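PDB 4DNH: uncharacterized protein from Sinorhizobium meliloti, which is of unknown function but adopts a TIM-barrel fold and probably belongs to the dihydrodipicolinate synthase family. Local coordinates for residues A[252-257]-A[261-266]. Numbering follows the deposited sequence.
Sequences MYTGDD and AELIAG
Leu-263 and Ile-264, neighbours on the short helix 260-265, pack against Thr-254 at the C-terminal end of barrel strand 251-254. Strand and helix are the first two elements of a beta-alpha-beta unit in a TIM barrel, a parallel eight-stranded sheet wrapped by helices; the unit is completed by strand 273-276. The two segments come closest, CA to CA, at Thr-254 and Leu-263, 7.2 Å apart. Along the helix, Leu-263 comes first, its side chain setting out toward residues 252-257. Its CD1 methyl lies 3.7 Å from Asp-256 CB, meeting the aliphatic root of the acid; the carboxylate's OD1 accepts a hydrogen bond from Phe-258 N. A branched, apolar residue suits this buried position because one methyl can cover both Asp-256 CB and Thr-254. Glu-239 of helix 236-243 also touches Leu-263. Ile-264 follows, with CG1 anti to its carbonyl carbon (chi1 -63°). From there CG1 approaches the Thr-254 CG2 methyl at 3.9 Å, the two side chains crossing roughly at right angles, while Ala-274 of the next strand also touches Ile-264. Just beyond the helix, Gly-266 takes a positive phi (79°), which glycine, lacking a CB, adopts with little strain. Thr-254 suits its place because its beta-branch carries a methyl for Ile-264 and a hydroxyl, OG1, that is hydrogen-bonded to Glu-239, weakly to Asp-256 N, and lies 3.3 Å from Leu-263 CD1.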
# COMPACT_ATOMS: atom_id res chain seq x y z
N MSE A 252 -12.64 -6.32 -7.25
CA MSE A 252 -11.22 -6.72 -7.31
C MSE A 252 -10.39 -5.49 -7.12
O MSE A 252 -10.37 -4.58 -7.97
CB MSE A 252 -10.90 -7.38 -8.65
CG MSE A 252 -9.41 -7.66 -8.91
SE MSE A 252 -8.58 -8.87 -7.58
CE MSE A 252 -9.18 -10.61 -8.29
N TYR A 253 -9.71 -5.40 -5.98
CA TYR A 253 -8.80 -4.29 -5.75
C TYR A 253 -7.40 -4.75 -6.13
O TYR A 253 -6.88 -5.70 -5.52
CB TYR A 253 -8.84 -3.81 -4.30
CG TYR A 253 -10.13 -3.09 -3.90
CD1 TYR A 253 -10.33 -1.74 -4.23
CD2 TYR A 253 -11.13 -3.74 -3.16
CE1 TYR A 253 -11.49 -1.08 -3.86
CE2 TYR A 253 -12.28 -3.08 -2.78
CZ TYR A 253 -12.46 -1.75 -3.13
OH TYR A 253 -13.61 -1.09 -2.77
N THR A 254 -6.79 -4.10 -7.12
CA THR A 254 -5.44 -4.47 -7.50
C THR A 254 -4.40 -4.07 -6.44
O THR A 254 -4.48 -3.00 -5.84
CB THR A 254 -5.05 -4.04 -8.94
OG1 THR A 254 -3.90 -4.79 -9.33
CG2 THR A 254 -4.73 -2.55 -9.05
N GLY A 255 -3.46 -4.96 -6.19
CA GLY A 255 -2.42 -4.75 -5.20
C GLY A 255 -1.13 -4.88 -5.94
O GLY A 255 -0.05 -4.82 -5.35
N ASP A 256 -1.26 -5.04 -7.25
CA ASP A 256 -0.16 -5.28 -8.15
C ASP A 256 0.48 -3.96 -8.56
O ASP A 256 0.04 -3.31 -9.52
CB ASP A 256 -0.67 -6.05 -9.37
CG ASP A 256 0.43 -6.66 -10.21
OD1 ASP A 256 1.46 -5.99 -10.40
OD2 ASP A 256 0.25 -7.80 -10.70
N ASP A 257 1.53 -3.56 -7.84
CA ASP A 257 2.27 -2.33 -8.15
C ASP A 257 3.18 -2.44 -9.39
O ASP A 257 3.83 -1.46 -9.77
CB ASP A 257 3.08 -1.87 -6.94
CG ASP A 257 2.22 -1.65 -5.68
OD1 ASP A 257 1.61 -0.57 -5.55
OD2 ASP A 257 2.18 -2.56 -4.82
N ALA A 261 -1.61 -0.10 -14.13
CA ALA A 261 -2.19 0.63 -15.26
C ALA A 261 -3.01 -0.29 -16.16
O ALA A 261 -4.17 0.02 -16.45
CB ALA A 261 -1.11 1.36 -16.05
N GLU A 262 -2.41 -1.42 -16.56
CA GLU A 262 -3.06 -2.43 -17.40
C GLU A 262 -4.31 -3.00 -16.74
O GLU A 262 -5.35 -3.17 -17.41
CB GLU A 262 -2.09 -3.58 -17.74
CG GLU A 262 -2.69 -4.62 -18.68
CD GLU A 262 -1.86 -5.90 -18.80
OE1 GLU A 262 -0.62 -5.84 -18.65
OE2 GLU A 262 -2.46 -6.98 -19.07
N LEU A 263 -4.21 -3.30 -15.45
CA LEU A 263 -5.31 -3.93 -14.71
C LEU A 263 -6.46 -2.98 -14.40
O LEU A 263 -7.63 -3.37 -14.54
CB LEU A 263 -4.79 -4.58 -13.43
CG LEU A 263 -3.70 -5.65 -13.60
CD1 LEU A 263 -2.97 -5.89 -12.29
CD2 LEU A 263 -4.31 -6.94 -14.12
N ILE A 264 -6.14 -1.74 -13.99
CA ILE A 264 -7.16 -0.72 -13.70
C ILE A 264 -8.00 -0.38 -14.95
O ILE A 264 -9.22 -0.37 -14.89
CB ILE A 264 -6.55 0.52 -13.02
CG1 ILE A 264 -5.96 0.13 -11.65
CG2 ILE A 264 -7.60 1.60 -12.79
CD1 ILE A 264 -5.08 1.18 -11.00
N ALA A 265 -7.33 -0.15 -16.08
CA ALA A 265 -8.01 0.05 -17.37
C ALA A 265 -8.83 -1.18 -17.77
O ALA A 265 -9.91 -1.06 -18.34
CB ALA A 265 -7.01 0.41 -18.47
N GLY A 266 -8.31 -2.37 -17.47
CA GLY A 266 -9.04 -3.62 -17.73
C GLY A 266 -9.02 -4.12 -19.16
O GLY A 266 -8.41 -3.52 -20.05